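Local coordinates for protein Tp0751 (Treponema pallidum, PDB 5JK2) that mediates adhesion to extracellular matrix components and interactions with host cells, through a non-canonical lipocalin fold, at residues A33-A38 against V120-H125; Q43-H48 against F72-A77; I79-A84 against R116-T121; V86-L91 against S145-Q150; D93-H98 against V102-R107. The protein carries 1 engineered substitution. All coordinates share one frame; numbering follows the deposited sequence.

All five contacts belong to, or pack against, one antiparallel eight-stranded barrel. Contact 3 crosses its interior, and contact 4, whose centre is only about 4 Å away, continues that cluster: Glu88 forms a salt bridge with Arg116, and Trp147 meets Phe81 edge-to-face. At the other end, contact 1 sets the N-terminal helix against the barrel, and contact 2, with its centre about 12 Å away, packs Leu46 against Phe122 and Ala38. Contact 5 is a hairpin of the wall; its Phe104 packs on Ile79 of contact 3, and Gln47 of contact 2 lies against its Ala95 and Thr97. The centres of contacts 1 and 4 are about 21 Å apart, on opposite sides of the chain's centre.

Contact 1: A33-A38 against V120-H125; sequences ALWNRA and VTFESH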
# COMPACT_ATOMS: atom_id res chain seq x y z
N ALA A 33 -9.61 3.69 -15.86
CA ALA A 33 -9.85 5.10 -16.13
C ALA A 33 -9.09 5.95 -15.12
O ALA A 33 -8.35 6.86 -15.49
CB ALA A 33 -11.34 5.41 -16.07
N LEU A 34 -9.28 5.63 -13.85
CA LEU A 34 -8.59 6.30 -12.75
C LEU A 34 -7.08 6.17 -12.92
O LEU A 34 -6.33 7.11 -12.67
CB LEU A 34 -9.04 5.70 -11.42
CG LEU A 34 -8.83 6.48 -10.12
CD1 LEU A 34 -9.64 7.77 -10.15
CD2 LEU A 34 -9.23 5.62 -8.94
N TRP A 35 -6.65 4.99 -13.36
CA TRP A 35 -5.24 4.71 -13.61
C TRP A 35 -4.68 5.63 -14.69
O TRP A 35 -3.60 6.20 -14.53
CB TRP A 35 -5.06 3.25 -14.02
CG TRP A 35 -3.73 2.94 -14.64
CD1 TRP A 35 -3.50 2.63 -15.95
CD2 TRP A 35 -2.46 2.91 -13.99
NE1 TRP A 35 -2.16 2.41 -16.15
CE2 TRP A 35 -1.50 2.58 -14.96
CE3 TRP A 35 -2.04 3.14 -12.67
CZ2 TRP A 35 -0.14 2.47 -14.66
CZ3 TRP A 35 -0.69 3.02 -12.38
CH2 TRP A 35 0.24 2.69 -13.37
N ASN A 36 -5.42 5.78 -15.78
CA ASN A 36 -5.00 6.62 -16.89
C ASN A 36 -4.79 8.07 -16.46
O ASN A 36 -3.89 8.74 -16.96
CB ASN A 36 -6.03 6.56 -18.01
CG ASN A 36 -5.53 7.21 -19.29
OD1 ASN A 36 -5.00 6.53 -20.17
ND2 ASN A 36 -5.71 8.52 -19.40
N ARG A 37 -5.60 8.53 -15.52
CA ARG A 37 -5.49 9.90 -15.03
C ARG A 37 -4.24 10.08 -14.18
O ARG A 37 -3.83 11.21 -13.89
CB ARG A 37 -6.73 10.29 -14.22
CG ARG A 37 -8.03 10.21 -15.01
CD ARG A 37 -9.05 11.26 -14.58
NE ARG A 37 -9.64 10.99 -13.28
CZ ARG A 37 -10.61 10.10 -13.07
NH1 ARG A 37 -11.10 9.39 -14.07
NH2 ARG A 37 -11.09 9.93 -11.84
N ALA A 38 -3.62 8.97 -13.79
CA ALA A 38 -2.44 9.00 -12.94
C ALA A 38 -1.18 8.67 -13.74
O ALA A 38 -0.08 9.06 -13.35
CB ALA A 38 -2.60 8.02 -11.79
N VAL A 120 5.31 1.94 -2.19
CA VAL A 120 4.37 1.27 -3.08
C VAL A 120 4.56 1.72 -4.53
O VAL A 120 4.19 2.84 -4.89
CB VAL A 120 2.92 1.55 -2.67
CG1 VAL A 120 1.96 0.75 -3.55
CG2 VAL A 120 2.71 1.21 -1.20
N THR A 121 5.10 0.83 -5.35
CA THR A 121 5.35 1.12 -6.76
C THR A 121 4.34 0.38 -7.63
O THR A 121 4.35 -0.85 -7.69
CB THR A 121 6.78 0.72 -7.18
OG1 THR A 121 7.73 1.35 -6.31
CG2 THR A 121 7.06 1.14 -8.62
N PHE A 122 3.48 1.14 -8.29
CA PHE A 122 2.48 0.57 -9.18
C PHE A 122 3.08 0.02 -10.46
O PHE A 122 3.98 0.62 -11.05
CB PHE A 122 1.43 1.63 -9.54
CG PHE A 122 0.34 1.78 -8.52
CD1 PHE A 122 0.49 2.63 -7.45
CD2 PHE A 122 -0.84 1.08 -8.67
CE1 PHE A 122 -0.53 2.77 -6.52
CE2 PHE A 122 -1.86 1.22 -7.75
CZ PHE A 122 -1.70 2.07 -6.68
N GLU A 123 2.57 -1.13 -10.89
CA GLU A 123 2.93 -1.71 -12.17
C GLU A 123 1.70 -1.66 -13.07
O GLU A 123 1.79 -1.48 -14.28
CB GLU A 123 3.42 -3.15 -12.01
CG GLU A 123 4.33 -3.37 -10.80
CD GLU A 123 4.83 -4.80 -10.69
OE1 GLU A 123 5.39 -5.15 -9.64
OE2 GLU A 123 4.66 -5.56 -11.66
N SER A 124 0.54 -1.82 -12.44
CA SER A 124 -0.74 -1.73 -13.13
C SER A 124 -1.78 -1.25 -12.13
O SER A 124 -1.45 -1.01 -10.97
CB SER A 124 -1.16 -3.08 -13.71
OG SER A 124 -0.08 -3.69 -14.40
N HIS A 125 -3.02 -1.10 -12.58
CA HIS A 125 -4.06 -0.58 -11.70
C HIS A 125 -4.35 -1.56 -10.56
O HIS A 125 -4.86 -1.16 -9.52
CB HIS A 125 -5.33 -0.29 -12.50
CG HIS A 125 -6.20 -1.49 -12.73
ND1 HIS A 125 -7.12 -1.92 -11.81
CD2 HIS A 125 -6.29 -2.33 -13.79
CE1 HIS A 125 -7.74 -2.99 -12.28
NE2 HIS A 125 -7.25 -3.26 -13.48
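The backbones come together where Trp35, on the last turns of helix 26-39, meets His125, their CA atoms 5.7 Å apart. Here, beside the wall of the lipocalin-like barrel, the chain turns a corner at Glu123. Glu123 and Ser124 both face Val127, a classic beta bulge. Trp35 carries the contact. Its CG stands anti to the backbone N (chi1 164°), which sends the indole away from the helix and over the corner. The benzene part of the ring ends at Phe122: CZ3 lies 3.8 Å from Phe122 CB, and the two side chains run past one another in opposing senses. One face of the indole is laid over the backbone, with His125 N 4.3 Å above its plane and Ser124 C on the same face. Phe122 continues inward to pack on Leu46, Leu50 and Ile128, which ties the helix contact to the hydrophobic interior. His125 O accepts a hydrogen bond from Arg31 NH1, one turn before Trp35 on the helix. Nearer the helix backbone, Trp35 CB touches His125 CB at 3.9 Å.

Contact 2: Q43-H48 against F72-A77; sequences QGALQH and FDREHA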
# COMPACT_ATOMS: atom_id res chain seq x y z
N GLN A 43 -2.62 13.46 -11.94
CA GLN A 43 -3.70 14.04 -11.16
C GLN A 43 -3.42 13.86 -9.67
O GLN A 43 -2.57 13.05 -9.28
CB GLN A 43 -5.04 13.40 -11.53
CG GLN A 43 -6.27 14.24 -11.19
CD GLN A 43 -7.46 13.39 -10.77
OE1 GLN A 43 -7.65 12.28 -11.27
NE2 GLN A 43 -8.26 13.91 -9.85
N GLY A 44 -4.14 14.61 -8.84
CA GLY A 44 -3.96 14.60 -7.40
C GLY A 44 -3.80 13.22 -6.78
O GLY A 44 -2.82 12.98 -6.07
N ALA A 45 -4.73 12.31 -7.07
CA ALA A 45 -4.79 11.04 -6.37
C ALA A 45 -4.49 9.82 -7.24
O ALA A 45 -5.26 9.46 -8.12
CB ALA A 45 -6.15 10.87 -5.72
N LEU A 46 -3.34 9.19 -6.97
CA LEU A 46 -3.05 7.84 -7.42
C LEU A 46 -3.36 6.88 -6.27
O LEU A 46 -3.57 5.68 -6.47
CB LEU A 46 -1.59 7.71 -7.86
CG LEU A 46 -0.93 6.33 -7.81
CD1 LEU A 46 -1.55 5.37 -8.81
CD2 LEU A 46 0.57 6.45 -8.05
N GLN A 47 -3.40 7.44 -5.06
CA GLN A 47 -3.67 6.67 -3.86
C GLN A 47 -5.04 6.02 -3.92
O GLN A 47 -5.28 4.97 -3.33
CB GLN A 47 -3.59 7.58 -2.62
CG GLN A 47 -2.32 8.41 -2.53
CD GLN A 47 -2.27 9.25 -1.26
OE1 GLN A 47 -3.13 9.14 -0.40
NE2 GLN A 47 -1.24 10.09 -1.15
N HIS A 48 -5.95 6.66 -4.66
CA HIS A 48 -7.32 6.20 -4.75
C HIS A 48 -7.38 4.77 -5.30
O HIS A 48 -8.34 4.04 -5.06
CB HIS A 48 -8.14 7.15 -5.63
CG HIS A 48 -9.61 7.14 -5.34
ND1 HIS A 48 -10.47 8.09 -5.83
CD2 HIS A 48 -10.36 6.29 -4.60
CE1 HIS A 48 -11.70 7.83 -5.41
NE2 HIS A 48 -11.66 6.74 -4.66
N PHE A 72 -5.43 -0.94 2.47
CA PHE A 72 -5.29 0.50 2.61
C PHE A 72 -6.65 1.12 2.90
O PHE A 72 -7.49 1.24 2.01
CB PHE A 72 -4.68 1.11 1.35
CG PHE A 72 -3.33 0.54 0.99
CD1 PHE A 72 -3.23 -0.70 0.37
CD2 PHE A 72 -2.17 1.23 1.27
CE1 PHE A 72 -2.00 -1.23 0.04
CE2 PHE A 72 -0.93 0.71 0.94
CZ PHE A 72 -0.85 -0.52 0.33
N ASP A 73 -6.88 1.48 4.16
CA ASP A 73 -8.16 2.04 4.58
C ASP A 73 -8.20 3.54 4.30
O ASP A 73 -7.72 4.35 5.09
CB ASP A 73 -8.40 1.77 6.07
CG ASP A 73 -9.84 2.05 6.48
OD1 ASP A 73 -10.37 3.12 6.14
OD2 ASP A 73 -10.43 1.18 7.16
N ARG A 74 -8.80 3.90 3.16
CA ARG A 74 -8.82 5.28 2.70
C ARG A 74 -9.56 6.21 3.64
O ARG A 74 -9.15 7.35 3.86
CB ARG A 74 -9.47 5.35 1.31
CG ARG A 74 -9.55 6.75 0.74
CD ARG A 74 -10.00 6.74 -0.71
NE ARG A 74 -9.44 7.86 -1.45
CZ ARG A 74 -8.16 7.97 -1.79
NH1 ARG A 74 -7.30 7.02 -1.46
NH2 ARG A 74 -7.74 9.03 -2.47
N GLU A 75 -10.67 5.73 4.19
CA GLU A 75 -11.52 6.53 5.06
C GLU A 75 -10.78 6.99 6.31
O GLU A 75 -10.82 8.16 6.67
CB GLU A 75 -12.77 5.75 5.45
CG GLU A 75 -13.89 5.84 4.43
CD GLU A 75 -14.54 7.22 4.37
OE1 GLU A 75 -15.40 7.44 3.49
OE2 GLU A 75 -14.20 8.08 5.21
N HIS A 76 -10.10 6.05 6.96
CA HIS A 76 -9.42 6.35 8.21
C HIS A 76 -7.93 6.56 8.02
O HIS A 76 -7.19 6.74 8.99
CB HIS A 76 -9.66 5.22 9.20
CG HIS A 76 -11.11 4.91 9.41
ND1 HIS A 76 -11.91 5.64 10.26
CD2 HIS A 76 -11.91 3.97 8.85
CE1 HIS A 76 -13.14 5.15 10.23
NE2 HIS A 76 -13.17 4.14 9.38
N ALA A 77 -7.49 6.58 6.76
CA ALA A 77 -6.08 6.77 6.43
C ALA A 77 -5.20 5.83 7.25
O ALA A 77 -4.31 6.27 7.98
CB ALA A 77 -5.68 8.22 6.66
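Arg74 NH1 lies 3.4 Å from Gln47 O and 3.4 Å from His48 CA, and Gln47 CB sits near the plane of the guanidinium at its edge. The clear interaction is a stack. The guanidinium lies flat on the imidazole of His48, planes 6° apart and centres 4.3 Å apart, with NE over one ring face, 3.6 Å from His48 CD2. Arg74 gets there by a stretched chain, CG anti to its own N (chi1 179°) and extended as far as NE, which spans the gap from the end of strand 69-73 to the loop 43-48. Ala45 CB touches NH2 at 4.1 Å. On the loop side, Gln47 leans on Ala95 and Thr97, and His48 on Leu34 of the N-terminal helix. Arg74 itself sits within a turn braced by a hydrogen bond from His76 N to Asp73 OD1 (3.1 Å), which reaches the oxygen from above the carboxylate plane: an Asx motif at the exit of the strand.

Contact 3: I79-A84 against R116-T121; sequences ITFSRA and RRLEVT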
# COMPACT_ATOMS: atom_id res chain seq x y z
N ILE A 79 -3.32 1.63 7.33
CA ILE A 79 -2.84 0.51 6.54
C ILE A 79 -2.71 -0.69 7.46
O ILE A 79 -1.89 -0.70 8.38
CB ILE A 79 -1.50 0.81 5.86
CG1 ILE A 79 -1.66 1.96 4.86
CG2 ILE A 79 -0.98 -0.44 5.14
CD1 ILE A 79 -0.35 2.51 4.32
N THR A 80 -3.54 -1.69 7.21
CA THR A 80 -3.57 -2.88 8.05
C THR A 80 -2.68 -3.95 7.46
O THR A 80 -2.77 -4.28 6.28
CB THR A 80 -5.01 -3.43 8.20
OG1 THR A 80 -5.33 -4.26 7.08
CG2 THR A 80 -6.02 -2.29 8.30
N PHE A 81 -1.80 -4.49 8.30
CA PHE A 81 -0.86 -5.53 7.91
C PHE A 81 -1.25 -6.86 8.52
O PHE A 81 -1.33 -6.97 9.74
CB PHE A 81 0.56 -5.17 8.35
CG PHE A 81 1.05 -3.86 7.81
CD1 PHE A 81 0.62 -2.66 8.35
CD2 PHE A 81 1.96 -3.83 6.77
CE1 PHE A 81 1.08 -1.46 7.86
CE2 PHE A 81 2.42 -2.64 6.27
CZ PHE A 81 1.99 -1.45 6.82
N SER A 82 -1.48 -7.86 7.68
CA SER A 82 -1.97 -9.16 8.15
C SER A 82 -1.21 -10.34 7.55
O SER A 82 -0.88 -10.36 6.37
CB SER A 82 -3.45 -9.32 7.82
OG SER A 82 -4.23 -8.32 8.44
N ARG A 83 -0.95 -11.33 8.40
CA ARG A 83 -0.45 -12.63 7.97
C ARG A 83 -0.79 -13.66 9.04
O ARG A 83 0.02 -13.95 9.92
CB ARG A 83 1.06 -12.60 7.72
CG ARG A 83 1.60 -13.88 7.09
CD ARG A 83 3.01 -14.23 7.56
NE ARG A 83 3.37 -15.61 7.24
CZ ARG A 83 3.92 -16.01 6.10
NH1 ARG A 83 4.18 -15.14 5.13
NH2 ARG A 83 4.20 -17.29 5.92
N ALA A 84 -2.00 -14.21 8.95
CA ALA A 84 -2.50 -15.17 9.93
C ALA A 84 -2.55 -14.56 11.34
O ALA A 84 -3.31 -13.63 11.58
CB ALA A 84 -1.65 -16.44 9.91
N ARG A 116 6.56 2.83 10.33
CA ARG A 116 6.88 2.00 9.17
C ARG A 116 6.82 2.79 7.87
O ARG A 116 5.80 3.41 7.56
CB ARG A 116 5.93 0.80 9.11
CG ARG A 116 6.24 -0.19 8.00
CD ARG A 116 5.43 -1.46 8.17
NE ARG A 116 5.90 -2.26 9.29
CZ ARG A 116 5.24 -3.28 9.82
NH1 ARG A 116 4.05 -3.63 9.34
NH2 ARG A 116 5.75 -3.95 10.84
N ARG A 117 7.92 2.76 7.11
CA ARG A 117 7.99 3.42 5.81
C ARG A 117 7.65 2.45 4.70
O ARG A 117 8.09 1.30 4.71
CB ARG A 117 9.38 4.01 5.58
CG ARG A 117 9.71 5.13 6.54
CD ARG A 117 10.99 5.86 6.15
NE ARG A 117 11.05 7.18 6.76
CZ ARG A 117 11.33 7.40 8.04
NH1 ARG A 117 11.36 8.65 8.51
NH2 ARG A 117 11.57 6.39 8.87
N LEU A 118 6.88 2.92 3.73
CA LEU A 118 6.42 2.08 2.63
C LEU A 118 6.78 2.71 1.29
O LEU A 118 6.79 3.93 1.14
CB LEU A 118 4.90 1.87 2.72
CG LEU A 118 4.41 0.43 2.77
CD1 LEU A 118 4.90 -0.27 4.03
CD2 LEU A 118 2.89 0.37 2.69
N GLU A 119 7.08 1.85 0.32
CA GLU A 119 7.40 2.30 -1.03
C GLU A 119 6.56 1.53 -2.05
O GLU A 119 7.04 0.59 -2.68
CB GLU A 119 8.89 2.11 -1.32
CG GLU A 119 9.80 2.92 -0.41
CD GLU A 119 9.70 4.41 -0.65
OE1 GLU A 119 9.16 4.82 -1.70
OE2 GLU A 119 10.18 5.19 0.21
N VAL A 120 5.31 1.94 -2.19
CA VAL A 120 4.37 1.27 -3.08
C VAL A 120 4.56 1.72 -4.53
O VAL A 120 4.19 2.84 -4.89
CB VAL A 120 2.92 1.55 -2.67
CG1 VAL A 120 1.96 0.75 -3.55
CG2 VAL A 120 2.71 1.21 -1.20
N THR A 121 5.10 0.83 -5.35
CA THR A 121 5.35 1.12 -6.76
C THR A 121 4.34 0.38 -7.63
O THR A 121 4.35 -0.85 -7.69
CB THR A 121 6.78 0.72 -7.18
OG1 THR A 121 7.73 1.35 -6.31
CG2 THR A 121 7.06 1.14 -8.62
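Phe81 and Arg116 meet across the barrel interior in a cation-pi interaction. Arg116 CZ stands 4.5 Å from the centroid of the Phe81 ring and only 10° off the ring normal, but the guanidinium is upright rather than flat, its plane 86° from that of the ring. It therefore presents an edge: Arg116 NH1 comes down to 3.3 Å from Phe81 CD2. With chi1 and chi2 both anti, Arg116 CD arrives 3.7 Å from Phe81 CZ; the bend at chi3 then turns NE and the guanidinium over the ring face. The apolar contacts lie two residues along each strand, at Leu118 and Ile79. Leu118 CD1 touches the ring edge, near its plane, 4.1 Å from Phe81 CE2, and Leu118 CD2 lies 4.2 Å from Ile79 CD1. Strands 79-83 and 116-121 cross at 93°, their axes 11.3 Å apart, so side chains alone fill the distance between these two walls of the barrel. Trp147 meets Phe81 edge-to-face, and the Phe90 ring also meets it, steeply inclined. The buried charge of Arg116 is compensated by salt bridges to Glu134 and Glu88, and the ring face beneath it probably adds favourable electrostatics.

Contact 4: V86-L91 against S145-Q150; sequences VQEIFL and SMWDGQ
Trp147 points its indole at Val86 and Glu88, and can be followed from the loop outward. CB leaves a backbone held by a turn that Ser145 braces: Trp147 N gives a nearly straight hydrogen bond (173°) to Ser145 OG at 3.2 Å. CG lies anti to the carbonyl carbon (chi1 -50°), which carries the indole toward strand 86-98. One ring face is covered near its rim by Met146 CG, 3.5 Å above the plane. The far edge of the benzene ring makes the contact: CZ2 and CH2 both touch Val86 CG1, each at 3.9 Å, with the methyl near the ring plane. CZ2 also approaches Glu88 OE2, at 4.3 Å and oblique to the ring; that oxygen has a salt bridge to Arg116 as its main partner. Phe81 meets the indole edge-to-face, and Pro68 and Ala132 pack on it too. The loop before strand 149-153 thus lays a buried tryptophan against strand 86-98 inside the lipocalin-like barrel, from a backbone shaped by an ST turn.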
# COMPACT_ATOMS: atom_id res chain seq x y z
N VAL A 86 -0.44 -12.72 12.70
CA VAL A 86 -0.03 -11.33 12.57
C VAL A 86 -1.19 -10.48 12.07
O VAL A 86 -1.75 -10.74 11.01
CB VAL A 86 1.14 -11.19 11.59
CG1 VAL A 86 1.42 -9.71 11.32
CG2 VAL A 86 2.38 -11.88 12.14
N GLN A 87 -1.52 -9.45 12.85
CA GLN A 87 -2.47 -8.44 12.41
C GLN A 87 -2.13 -7.15 13.15
O GLN A 87 -1.87 -7.17 14.35
CB GLN A 87 -3.93 -8.86 12.65
CG GLN A 87 -4.38 -8.90 14.10
CD GLN A 87 -5.88 -9.13 14.26
OE1 GLN A 87 -6.49 -8.69 15.23
NE2 GLN A 87 -6.48 -9.84 13.30
N GLU A 88 -2.09 -6.05 12.42
CA GLU A 88 -1.68 -4.78 12.98
C GLU A 88 -2.00 -3.63 12.04
O GLU A 88 -2.13 -3.83 10.83
CB GLU A 88 -0.18 -4.80 13.30
CG GLU A 88 0.69 -5.08 12.08
CD GLU A 88 2.08 -5.58 12.46
OE1 GLU A 88 2.20 -6.36 13.43
OE2 GLU A 88 3.05 -5.19 11.77
N ILE A 89 -2.13 -2.43 12.59
CA ILE A 89 -2.49 -1.25 11.83
C ILE A 89 -1.50 -0.12 12.06
O ILE A 89 -1.00 0.05 13.17
CB ILE A 89 -3.90 -0.74 12.20
CG1 ILE A 89 -4.91 -1.89 12.11
CG2 ILE A 89 -4.29 0.42 11.30
CD1 ILE A 89 -6.32 -1.52 12.57
N PHE A 90 -1.24 0.65 11.01
CA PHE A 90 -0.40 1.83 11.11
C PHE A 90 -1.10 3.03 10.49
O PHE A 90 -1.45 3.03 9.31
CB PHE A 90 0.95 1.61 10.42
CG PHE A 90 1.86 0.66 11.14
CD1 PHE A 90 1.57 -0.69 11.20
CD2 PHE A 90 3.02 1.12 11.74
CE1 PHE A 90 2.42 -1.56 11.87
CE2 PHE A 90 3.86 0.26 12.40
CZ PHE A 90 3.56 -1.08 12.47
N LEU A 91 -1.32 4.06 11.31
CA LEU A 91 -1.95 5.28 10.84
C LEU A 91 -1.01 6.06 9.94
O LEU A 91 0.17 6.19 10.26
CB LEU A 91 -2.38 6.15 12.02
CG LEU A 91 -3.20 5.48 13.12
CD1 LEU A 91 -2.63 5.82 14.48
CD2 LEU A 91 -4.66 5.90 13.03
N SER A 145 11.94 -7.05 4.41
CA SER A 145 10.76 -7.23 5.25
C SER A 145 9.92 -8.41 4.77
O SER A 145 10.06 -8.86 3.63
CB SER A 145 9.92 -5.96 5.26
OG SER A 145 8.73 -6.14 6.01
N MET A 146 9.06 -8.91 5.65
CA MET A 146 8.13 -9.97 5.29
C MET A 146 7.05 -9.43 4.36
O MET A 146 6.38 -10.18 3.66
CB MET A 146 7.49 -10.58 6.54
CG MET A 146 6.61 -9.61 7.32
SD MET A 146 5.98 -10.30 8.86
CE MET A 146 5.20 -11.79 8.28
N TRP A 147 6.90 -8.11 4.36
CA TRP A 147 5.89 -7.44 3.56
C TRP A 147 6.40 -7.09 2.16
O TRP A 147 5.62 -6.83 1.26
CB TRP A 147 5.41 -6.17 4.27
CG TRP A 147 5.03 -6.41 5.70
CD1 TRP A 147 5.68 -5.96 6.81
CD2 TRP A 147 3.91 -7.17 6.17
NE1 TRP A 147 5.03 -6.39 7.94
CE2 TRP A 147 3.94 -7.14 7.57
CE3 TRP A 147 2.88 -7.88 5.54
CZ2 TRP A 147 2.99 -7.78 8.36
CZ3 TRP A 147 1.94 -8.52 6.32
CH2 TRP A 147 2.00 -8.46 7.71
N ASP A 148 7.73 -7.09 2.00
CA ASP A 148 8.33 -6.85 0.70
C ASP A 148 7.87 -7.87 -0.32
O ASP A 148 7.82 -9.07 -0.03
CB ASP A 148 9.86 -6.89 0.79
CG ASP A 148 10.45 -5.61 1.36
OD1 ASP A 148 9.71 -4.86 2.02
OD2 ASP A 148 11.65 -5.37 1.13
N GLY A 149 7.51 -7.40 -1.51
CA GLY A 149 7.12 -8.28 -2.59
C GLY A 149 6.05 -7.69 -3.48
O GLY A 149 5.65 -6.54 -3.31
N GLN A 150 5.58 -8.49 -4.43
CA GLN A 150 4.55 -8.06 -5.36
C GLN A 150 3.18 -8.33 -4.77
O GLN A 150 2.97 -9.36 -4.11
CB GLN A 150 4.71 -8.78 -6.70
CG GLN A 150 3.84 -8.24 -7.81
CD GLN A 150 3.81 -9.14 -9.02
OE1 GLN A 150 4.23 -10.30 -8.96
NE2 GLN A 150 3.31 -8.62 -10.13

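Contact 5: D93-H98 against V102-R107; sequences DSAHTH and VSFLTR
Asp93 and Arg107 form a two-pronged salt bridge. The guanidinium comes side-on, NH1 to Asp93 OD1 at 2.6 Å and NE to Asp93 OD2 at 2.7 Å, and the carboxylate and guanidinium planes are 33° apart. Both oxygens are met on their syn sides; the bend of Arg107 at chi3 (41°) folds its end back so that NE and NH1 face the acid. Asp93 OD2 has a further, long and weak ion pair with Arg115.

The backbone bonds make an antiparallel ladder, the hairpin of strands 86-98 and 101-108 in the barrel wall. Ser94 with Leu105 and His96 with Ser103 are its hydrogen-bonded pairs; the shortest bond of these two pairs runs from Ser103 N to His96 O at 2.8 Å. At one end Leu105 O accepts from both Asp93 N (2.7 Å) and Ser94 N (3.2 Å), a classic beta bulge where the chain turns a corner. Between the pairs, Ala95 CA lies 3.5 Å from Ser103 O in a CA-H...O contact.

Apolar packing falls on the face bearing Ala95, Thr97, Val102 and Phe104, which looks into the barrel. Ala95 CB rests 3.8 Å from Phe104 CD1, oblique to the ring, while Thr97 and Val102 stand side by side, methyl against methyl. On the outer face Ser94 OG sits 3.2 Å from Leu105 CB, and Ser103 OG is hydrogen-bonded to Glu119 on the next strand.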
# COMPACT_ATOMS: atom_id res chain seq x y z
N ASP A 93 0.80 9.01 8.73
CA ASP A 93 1.19 10.34 9.17
C ASP A 93 1.46 11.24 7.96
O ASP A 93 1.30 12.46 8.03
CB ASP A 93 2.43 10.26 10.06
CG ASP A 93 2.09 9.91 11.50
OD1 ASP A 93 1.11 10.47 12.04
OD2 ASP A 93 2.81 9.08 12.10
N SER A 94 1.87 10.62 6.86
CA SER A 94 2.06 11.34 5.60
C SER A 94 2.02 10.38 4.41
O SER A 94 2.22 9.17 4.56
CB SER A 94 3.38 12.11 5.60
OG SER A 94 4.50 11.25 5.49
N ALA A 95 1.76 10.92 3.22
CA ALA A 95 1.70 10.13 2.00
C ALA A 95 1.91 11.01 0.78
O ALA A 95 1.20 12.00 0.59
CB ALA A 95 0.36 9.41 1.91
N HIS A 96 2.88 10.64 -0.05
CA HIS A 96 3.26 11.44 -1.22
C HIS A 96 3.35 10.59 -2.47
O HIS A 96 3.88 9.48 -2.44
CB HIS A 96 4.60 12.14 -0.98
CG HIS A 96 4.49 13.40 -0.17
ND1 HIS A 96 4.55 13.41 1.20
CD2 HIS A 96 4.30 14.69 -0.55
CE1 HIS A 96 4.42 14.65 1.64
NE2 HIS A 96 4.26 15.44 0.60
N THR A 97 2.82 11.12 -3.57
CA THR A 97 2.90 10.47 -4.87
C THR A 97 3.96 11.13 -5.74
O THR A 97 4.07 12.35 -5.79
CB THR A 97 1.56 10.54 -5.62
OG1 THR A 97 1.27 11.90 -5.96
CG2 THR A 97 0.43 9.99 -4.76
N HIS A 98 4.76 10.31 -6.42
CA HIS A 98 5.67 10.81 -7.44
C HIS A 98 5.75 9.82 -8.59
O HIS A 98 6.21 8.69 -8.41
CB HIS A 98 7.07 11.06 -6.86
CG HIS A 98 7.98 11.80 -7.79
ND1 HIS A 98 9.31 11.48 -7.95
CD2 HIS A 98 7.74 12.84 -8.62
CE1 HIS A 98 9.85 12.30 -8.83
NE2 HIS A 98 8.92 13.13 -9.26
N VAL A 102 3.85 5.75 -4.57
CA VAL A 102 3.30 6.34 -3.36
C VAL A 102 4.23 5.99 -2.20
O VAL A 102 4.51 4.81 -1.96
CB VAL A 102 1.88 5.85 -3.05
CG1 VAL A 102 1.28 6.65 -1.90
CG2 VAL A 102 1.00 5.97 -4.28
N SER A 103 4.69 7.00 -1.48
CA SER A 103 5.59 6.80 -0.35
C SER A 103 4.92 7.17 0.96
O SER A 103 4.60 8.34 1.20
CB SER A 103 6.87 7.62 -0.54
OG SER A 103 7.69 7.05 -1.54
N PHE A 104 4.71 6.17 1.81
CA PHE A 104 3.99 6.35 3.06
C PHE A 104 4.91 6.49 4.26
O PHE A 104 5.99 5.90 4.31
CB PHE A 104 3.06 5.17 3.31
CG PHE A 104 1.90 5.10 2.37
CD1 PHE A 104 0.72 5.75 2.68
CD2 PHE A 104 1.98 4.38 1.20
CE1 PHE A 104 -0.36 5.69 1.83
CE2 PHE A 104 0.90 4.31 0.34
CZ PHE A 104 -0.27 4.97 0.65
N LEU A 105 4.47 7.29 5.23
CA LEU A 105 5.06 7.30 6.57
C LEU A 105 3.94 6.97 7.54
O LEU A 105 3.08 7.81 7.81
CB LEU A 105 5.71 8.65 6.90
CG LEU A 105 6.54 8.77 8.19
CD1 LEU A 105 5.67 8.89 9.44
CD2 LEU A 105 7.52 7.60 8.34
N THR A 106 3.95 5.75 8.05
CA THR A 106 2.87 5.25 8.89
C THR A 106 3.36 5.04 10.32
O THR A 106 4.55 4.98 10.57
CB THR A 106 2.30 3.94 8.35
OG1 THR A 106 3.19 2.86 8.67
CG2 THR A 106 2.13 4.01 6.84
N ARG A 107 2.42 4.92 11.26
CA ARG A 107 2.75 4.83 12.68
C ARG A 107 1.82 3.86 13.41
O ARG A 107 0.60 3.96 13.30
CB ARG A 107 2.68 6.21 13.31
CG ARG A 107 2.66 6.23 14.83
CD ARG A 107 2.66 7.66 15.36
NE ARG A 107 1.79 8.53 14.58
CZ ARG A 107 0.47 8.63 14.75
NH1 ARG A 107 -0.24 9.46 13.99
NH2 ARG A 107 -0.15 7.91 15.68